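Local atomic coordinates of hypothetical protein (Staphylococcus aureus subsp. aureus, PDB entry 1QYI), a protein that is of unknown function but carries a HAD-like hydrolase domain, so it may be a phosphatase or related hydrolase of that superfamily. Residues N286-Y295 and Y302-V313. Residues are numbered along the deposited sequence; the frame is centred on the assembly and turned at random.
Sequences NPFSYIAALY and YESYINKQDNIV
Tyr305 is the knob of this contact: its ring drops into a hole on helix 288-295 made by Phe288, Ile291, Ala292 and Tyr295. Its CG lies anti to the carbonyl carbon (chi1 -61°), which sends the ring across to that helix. Ile291 O sits over the centre of one ring face, 4.1 Å above the plane, while Phe288 CE1 meets the ring at its edge. Ile291 CG2 presses on Tyr305 CD1 at 3.4 Å, the two side chains running past each other in opposite directions. At the far end of the ring, the Tyr305 hydroxyl lies beside Tyr295 CB and hydrogen-bonds to Gly296 O, just past helix 288-295.

Phe288 reaches helix 302-307 with CG anti to its backbone N. Its CD1 packs against Tyr305 CB at 3.5 Å, and its edge points into the face of Tyr302 in a T-shaped stack, planes 81° apart and CZ above the ring centre. Val269 and Ala272 of helix 266-275 also touch the Phe288 side chain. The two short helices, at 127° to one another, precede strand 318-322 of the parallel sheet in this HAD-like, Rossmann-type domain; Leu294 and Val313 both touch Val318 of that strand.

Ile291 also carries the contact past helix 302-307, its CD1 lying 3.3 Å from Gln309 CG. Further along, Ile312 CD1 meets the edge of the Tyr295 ring, 3.5 Å from CE2, and a water links Tyr295 OH to Ile312 O. At the other end, Asn286 caps helix 288-295, its OD1 accepting from Phe288 N at 2.8 Å in the carbonyl plane, while its ND2 donates to a second water that bonds to Ile306 O.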
ATOM      1  N   ASN A 286      17.328   0.471   3.517  1.00 28.27           N
ATOM      2  CA  ASN A 286      18.583   0.588   2.784  1.00 26.07           C
ATOM      3  C   ASN A 286      18.512   1.863   1.931  1.00 24.67           C
ATOM      4  O   ASN A 286      17.580   2.049   1.154  1.00 22.15           O
ATOM      5  CB  ASN A 286      18.797  -0.647   1.890  1.00 25.37           C
ATOM      6  CG  ASN A 286      20.141  -0.623   1.157  1.00 27.10           C
ATOM      7  OD1 ASN A 286      20.417   0.291   0.378  1.00 27.88           O
ATOM      8  ND2 ASN A 286      20.974  -1.633   1.399  1.00 24.66           N
ATOM      9  N   PRO A 287      19.510   2.751   2.064  1.00 24.24           N
ATOM     10  CA  PRO A 287      19.595   4.021   1.332  1.00 24.58           C
ATOM     11  C   PRO A 287      19.734   3.928  -0.193  1.00 24.66           C
ATOM     12  O   PRO A 287      19.857   4.951  -0.862  1.00 26.42           O
ATOM     13  CB  PRO A 287      20.799   4.703   1.975  1.00 23.27           C
ATOM     14  CG  PRO A 287      21.688   3.546   2.294  1.00 23.90           C
ATOM     15  CD  PRO A 287      20.726   2.533   2.866  1.00 23.46           C
ATOM     16  N   PHE A 288      19.693   2.717  -0.738  1.00 24.42           N
ATOM     17  CA  PHE A 288      19.826   2.522  -2.177  1.00 24.85           C
ATOM     18  C   PHE A 288      18.972   3.426  -3.049  1.00 24.99           C
ATOM     19  O   PHE A 288      19.482   4.069  -3.970  1.00 26.24           O
ATOM     20  CB  PHE A 288      19.504   1.086  -2.570  1.00 23.43           C
ATOM     21  CG  PHE A 288      19.335   0.908  -4.046  1.00 24.38           C
ATOM     22  CD1 PHE A 288      20.437   0.974  -4.891  1.00 24.36           C
ATOM     23  CD2 PHE A 288      18.074   0.724  -4.603  1.00 25.06           C
ATOM     24  CE1 PHE A 288      20.295   0.853  -6.273  1.00 21.82           C
ATOM     25  CE2 PHE A 288      17.921   0.602  -5.986  1.00 24.81           C
ATOM     26  CZ  PHE A 288      19.039   0.670  -6.824  1.00 22.91           C
ATOM     27  N   SER A 289      17.670   3.447  -2.781  1.00 24.67           N
ATOM     28  CA  SER A 289      16.752   4.261  -3.570  1.00 25.24           C
ATOM     29  C   SER A 289      17.047   5.745  -3.414  1.00 24.32           C
ATOM     30  O   SER A 289      16.934   6.504  -4.372  1.00 23.69           O
ATOM     31  CB  SER A 289      15.304   3.973  -3.176  1.00 27.03           C
ATOM     32  OG  SER A 289      15.081   4.297  -1.811  1.00 35.05           O
ATOM     33  N   TYR A 290      17.445   6.161  -2.216  1.00 22.20           N
ATOM     34  CA  TYR A 290      17.766   7.559  -2.014  1.00 20.74           C
ATOM     35  C   TYR A 290      19.038   7.892  -2.776  1.00 21.49           C
ATOM     36  O   TYR A 290      19.183   8.990  -3.311  1.00 22.14           O
ATOM     37  CB  TYR A 290      17.927   7.878  -0.522  1.00 19.79           C
ATOM     38  CG  TYR A 290      16.661   8.417   0.108  1.00 18.36           C
ATOM     39  CD1 TYR A 290      16.031   9.547  -0.415  1.00 17.23           C
ATOM     40  CD2 TYR A 290      16.057   7.762   1.188  1.00 17.24           C
ATOM     41  CE1 TYR A 290      14.828  10.014   0.109  1.00 18.09           C
ATOM     42  CE2 TYR A 290      14.849   8.217   1.725  1.00 15.73           C
ATOM     43  CZ  TYR A 290      14.236   9.347   1.179  1.00 18.39           C
ATOM     44  OH  TYR A 290      13.032   9.801   1.685  1.00 15.44           O
ATOM     45  N   ILE A 291      19.950   6.927  -2.842  1.00 21.40           N
ATOM     46  CA  ILE A 291      21.218   7.110  -3.546  1.00 22.16           C
ATOM     47  C   ILE A 291      20.995   7.174  -5.061  1.00 23.51           C
ATOM     48  O   ILE A 291      21.705   7.882  -5.782  1.00 22.34           O
ATOM     49  CB  ILE A 291      22.199   5.960  -3.205  1.00 21.82           C
ATOM     50  CG1 ILE A 291      22.529   6.012  -1.710  1.00 21.91           C
ATOM     51  CG2 ILE A 291      23.465   6.069  -4.049  1.00 18.29           C
ATOM     52  CD1 ILE A 291      23.495   4.931  -1.221  1.00 23.26           C
ATOM     53  N   ALA A 292      19.999   6.429  -5.528  1.00 23.39           N
ATOM     54  CA  ALA A 292      19.657   6.394  -6.939  1.00 23.80           C
ATOM     55  C   ALA A 292      18.968   7.696  -7.335  1.00 24.81           C
ATOM     56  O   ALA A 292      19.142   8.193  -8.447  1.00 24.38           O
ATOM     57  CB  ALA A 292      18.743   5.219  -7.215  1.00 22.00           C
ATOM     58  N   ALA A 293      18.187   8.242  -6.412  1.00 25.71           N
ATOM     59  CA  ALA A 293      17.460   9.479  -6.640  1.00 26.88           C
ATOM     60  C   ALA A 293      18.391  10.683  -6.576  1.00 29.07           C
ATOM     61  O   ALA A 293      18.051  11.779  -7.042  1.00 28.19           O
ATOM     62  CB  ALA A 293      16.363   9.626  -5.610  1.00 24.79           C
ATOM     63  N   LEU A 294      19.571  10.472  -6.012  1.00 30.20           N
ATOM     64  CA  LEU A 294      20.537  11.544  -5.867  1.00 33.04           C
ATOM     65  C   LEU A 294      21.517  11.635  -7.029  1.00 33.86           C
ATOM     66  O   LEU A 294      21.651  12.694  -7.633  1.00 34.23           O
ATOM     67  CB  LEU A 294      21.296  11.369  -4.549  1.00 34.90           C
ATOM     68  CG  LEU A 294      22.005  12.596  -3.964  1.00 36.35           C
ATOM     69  CD1 LEU A 294      22.215  12.414  -2.465  1.00 37.05           C
ATOM     70  CD2 LEU A 294      23.313  12.805  -4.672  1.00 37.62           C
ATOM     71  N   TYR A 295      22.195  10.535  -7.349  1.00 35.31           N
ATOM     72  CA  TYR A 295      23.169  10.544  -8.436  1.00 36.75           C
ATOM     73  C   TYR A 295      22.589  10.257  -9.822  1.00 37.74           C
ATOM     74  O   TYR A 295      23.135  10.695 -10.833  1.00 39.39           O
ATOM     75  CB  TYR A 295      24.298   9.555  -8.134  1.00 37.15           C
ATOM     76  CG  TYR A 295      25.029   9.838  -6.845  1.00 38.15           C
ATOM     77  CD1 TYR A 295      25.620  11.081  -6.613  1.00 38.81           C
ATOM     78  CD2 TYR A 295      25.121   8.865  -5.844  1.00 38.35           C
ATOM     79  CE1 TYR A 295      26.281  11.352  -5.413  1.00 39.30           C
ATOM     80  CE2 TYR A 295      25.780   9.128  -4.638  1.00 37.51           C
ATOM     81  CZ  TYR A 295      26.357  10.373  -4.432  1.00 38.64           C
ATOM     82  OH  TYR A 295      27.001  10.654  -3.246  1.00 39.98           O
ATOM     83  N   TYR A 302      23.808   0.979 -10.270  1.00 36.16           N
ATOM     84  CA  TYR A 302      23.220   0.322  -9.118  1.00 34.75           C
ATOM     85  C   TYR A 302      24.222  -0.282  -8.149  1.00 35.08           C
ATOM     86  O   TYR A 302      24.167  -0.012  -6.950  1.00 35.27           O
ATOM     87  CB  TYR A 302      22.237  -0.740  -9.592  1.00 33.32           C
ATOM     88  CG  TYR A 302      20.922  -0.160 -10.050  1.00 31.58           C
ATOM     89  CD1 TYR A 302      20.804   1.190 -10.372  1.00 30.28           C
ATOM     90  CD2 TYR A 302      19.805  -0.968 -10.195  1.00 31.51           C
ATOM     91  CE1 TYR A 302      19.603   1.720 -10.827  1.00 30.87           C
ATOM     92  CE2 TYR A 302      18.600  -0.452 -10.652  1.00 32.69           C
ATOM     93  CZ  TYR A 302      18.507   0.893 -10.971  1.00 31.66           C
ATOM     94  OH  TYR A 302      17.323   1.398 -11.452  1.00 33.17           O
ATOM     95  N   GLU A 303      25.145  -1.083  -8.667  1.00 36.07           N
ATOM     96  CA  GLU A 303      26.152  -1.724  -7.834  1.00 36.13           C
ATOM     97  C   GLU A 303      26.873  -0.741  -6.928  1.00 34.35           C
ATOM     98  O   GLU A 303      27.195  -1.056  -5.781  1.00 34.31           O
ATOM     99  CB  GLU A 303      27.177  -2.436  -8.710  1.00 39.42           C
ATOM    100  CG  GLU A 303      28.169  -3.279  -7.932  1.00 43.14           C
ATOM    101  CD  GLU A 303      28.909  -4.242  -8.832  1.00 47.73           C
ATOM    102  OE1 GLU A 303      29.524  -3.771  -9.815  1.00 50.10           O
ATOM    103  OE2 GLU A 303      28.878  -5.463  -8.557  1.00 48.52           O
ATOM    104  N   SER A 304      27.137   0.450  -7.445  1.00 31.46           N
ATOM    105  CA  SER A 304      27.834   1.450  -6.656  1.00 30.85           C
ATOM    106  C   SER A 304      26.918   2.015  -5.586  1.00 30.39           C
ATOM    107  O   SER A 304      27.371   2.412  -4.512  1.00 28.95           O
ATOM    108  CB  SER A 304      28.353   2.578  -7.551  1.00 30.81           C
ATOM    109  OG  SER A 304      27.296   3.259  -8.211  1.00 31.88           O
ATOM    110  N   TYR A 305      25.623   2.044  -5.881  1.00 28.57           N
ATOM    111  CA  TYR A 305      24.647   2.561  -4.932  1.00 28.53           C
ATOM    112  C   TYR A 305      24.473   1.599  -3.760  1.00 30.13           C
ATOM    113  O   TYR A 305      23.984   1.980  -2.696  1.00 30.79           O
ATOM    114  CB  TYR A 305      23.301   2.786  -5.624  1.00 28.58           C
ATOM    115  CG  TYR A 305      23.317   3.782  -6.776  1.00 26.02           C
ATOM    116  CD1 TYR A 305      24.392   4.638  -6.983  1.00 25.96           C
ATOM    117  CD2 TYR A 305      22.235   3.878  -7.643  1.00 27.30           C
ATOM    118  CE1 TYR A 305      24.391   5.567  -8.031  1.00 25.64           C
ATOM    119  CE2 TYR A 305      22.217   4.799  -8.688  1.00 27.41           C
ATOM    120  CZ  TYR A 305      23.299   5.639  -8.879  1.00 26.15           C
ATOM    121  OH  TYR A 305      23.298   6.535  -9.921  1.00 25.17           O
ATOM    122  N   ILE A 306      24.911   0.357  -3.964  1.00 31.64           N
ATOM    123  CA  ILE A 306      24.815  -0.706  -2.970  1.00 31.11           C
ATOM    124  C   ILE A 306      26.054  -0.814  -2.093  1.00 33.47           C
ATOM    125  O   ILE A 306      25.955  -1.028  -0.880  1.00 33.44           O
ATOM    126  CB  ILE A 306      24.578  -2.048  -3.677  1.00 30.63           C
ATOM    127  CG1 ILE A 306      23.228  -1.992  -4.392  1.00 31.57           C
ATOM    128  CG2 ILE A 306      24.640  -3.207  -2.694  1.00 28.79           C
ATOM    129  CD1 ILE A 306      22.935  -3.214  -5.220  1.00 34.13           C
ATOM    130  N   ASN A 307      27.220  -0.645  -2.716  1.00 35.08           N
ATOM    131  CA  ASN A 307      28.513  -0.745  -2.030  1.00 35.07           C
ATOM    132  C   ASN A 307      29.010   0.537  -1.370  1.00 34.25           C
ATOM    133  O   ASN A 307      29.778   0.471  -0.413  1.00 34.53           O
ATOM    134  CB  ASN A 307      29.575  -1.230  -3.018  1.00 37.07           C
ATOM    135  CG  ASN A 307      29.188  -2.517  -3.709  1.00 37.68           C
ATOM    136  OD1 ASN A 307      29.758  -2.868  -4.742  1.00 42.55           O
ATOM    137  ND2 ASN A 307      28.225  -3.234  -3.140  1.00 38.46           N
ATOM    138  N   LYS A 308      28.598   1.690  -1.899  1.00 33.39           N
ATOM    139  CA  LYS A 308      28.999   2.987  -1.357  1.00 32.55           C
ATOM    140  C   LYS A 308      27.806   3.724  -0.767  1.00 31.87           C
ATOM    141  O   LYS A 308      27.081   4.436  -1.478  1.00 31.41           O
ATOM    142  CB  LYS A 308      29.624   3.869  -2.437  1.00 34.27           C
ATOM    143  CG  LYS A 308      30.981   3.431  -2.934  1.00 38.22           C
ATOM    144  CD  LYS A 308      31.644   4.554  -3.744  1.00 41.90           C
ATOM    145  CE  LYS A 308      32.944   4.085  -4.412  1.00 43.49           C
ATOM    146  NZ  LYS A 308      32.703   3.035  -5.467  1.00 43.56           N
ATOM    147  N   GLN A 309      27.609   3.560   0.538  1.00 31.54           N
ATOM    148  CA  GLN A 309      26.493   4.200   1.230  1.00 32.93           C
ATOM    149  C   GLN A 309      26.895   4.977   2.486  1.00 33.47           C
ATOM    150  O   GLN A 309      26.260   5.971   2.825  1.00 34.04           O
ATOM    151  CB  GLN A 309      25.445   3.144   1.602  1.00 30.63           C
ATOM    152  CG  GLN A 309      24.892   2.397   0.406  1.00 29.17           C
ATOM    153  CD  GLN A 309      23.965   1.271   0.786  1.00 24.61           C
ATOM    154  OE1 GLN A 309      23.099   0.888   0.003  1.00 21.96           O
ATOM    155  NE2 GLN A 309      24.144   0.728   1.982  1.00 21.02           N
ATOM    156  N   ASP A 310      27.950   4.533   3.164  1.00 34.13           N
ATOM    157  CA  ASP A 310      28.373   5.199   4.387  1.00 35.16           C
ATOM    158  C   ASP A 310      28.970   6.593   4.215  1.00 32.86           C
ATOM    159  O   ASP A 310      30.054   6.758   3.657  1.00 32.71           O
ATOM    160  CB  ASP A 310      29.340   4.308   5.177  1.00 37.98           C
ATOM    161  CG  ASP A 310      28.691   3.009   5.639  1.00 43.10           C
ATOM    162  OD1 ASP A 310      27.515   3.035   6.070  1.00 45.98           O
ATOM    163  OD2 ASP A 310      29.354   1.953   5.586  1.00 45.46           O
ATOM    164  N   ASN A 311      28.237   7.593   4.707  1.00 30.41           N
ATOM    165  CA  ASN A 311      28.652   8.999   4.663  1.00 28.94           C
ATOM    166  C   ASN A 311      29.246   9.426   3.317  1.00 27.33           C
ATOM    167  O   ASN A 311      30.391   9.857   3.249  1.00 27.29           O
ATOM    168  CB  ASN A 311      29.666   9.256   5.775  1.00 29.59           C
ATOM    169  CG  ASN A 311      29.921  10.730   5.995  1.00 33.84           C
ATOM    170  OD1 ASN A 311      30.921  11.116   6.603  1.00 37.09           O
ATOM    171  ND2 ASN A 311      29.003  11.572   5.510  1.00 33.61           N
ATOM    172  N   ILE A 312      28.463   9.319   2.253  1.00 26.42           N
ATOM    173  CA  ILE A 312      28.947   9.677   0.936  1.00 26.42           C
ATOM    174  C   ILE A 312      28.559  11.098   0.530  1.00 26.94           C
ATOM    175  O   ILE A 312      28.862  11.534  -0.581  1.00 26.32           O
ATOM    176  CB  ILE A 312      28.414   8.701  -0.120  1.00 25.53           C
ATOM    177  CG1 ILE A 312      26.880   8.711  -0.109  1.00 25.36           C
ATOM    178  CG2 ILE A 312      28.958   7.308   0.154  1.00 25.82           C
ATOM    179  CD1 ILE A 312      26.243   8.027  -1.301  1.00 22.91           C
ATOM    180  N   VAL A 313      27.882  11.816   1.422  1.00 27.19           N
ATOM    181  CA  VAL A 313      27.459  13.182   1.122  1.00 27.33           C
ATOM    182  C   VAL A 313      27.601  14.096   2.334  1.00 26.13           C
ATOM    183  O   VAL A 313      27.573  13.637   3.475  1.00 23.81           O
ATOM    184  CB  VAL A 313      25.975  13.222   0.651  1.00 28.33           C
ATOM    185  CG1 VAL A 313      25.781  12.318  -0.565  1.00 29.17           C
ATOM    186  CG2 VAL A 313      25.048  12.795   1.787  1.00 27.94           C
TER
HETATM  187  O   HOH W   1      23.381  -2.402   0.631  1.00 15.09           O
HETATM  188  O   HOH W   2      28.240  13.253  -3.078  1.00 32.89           O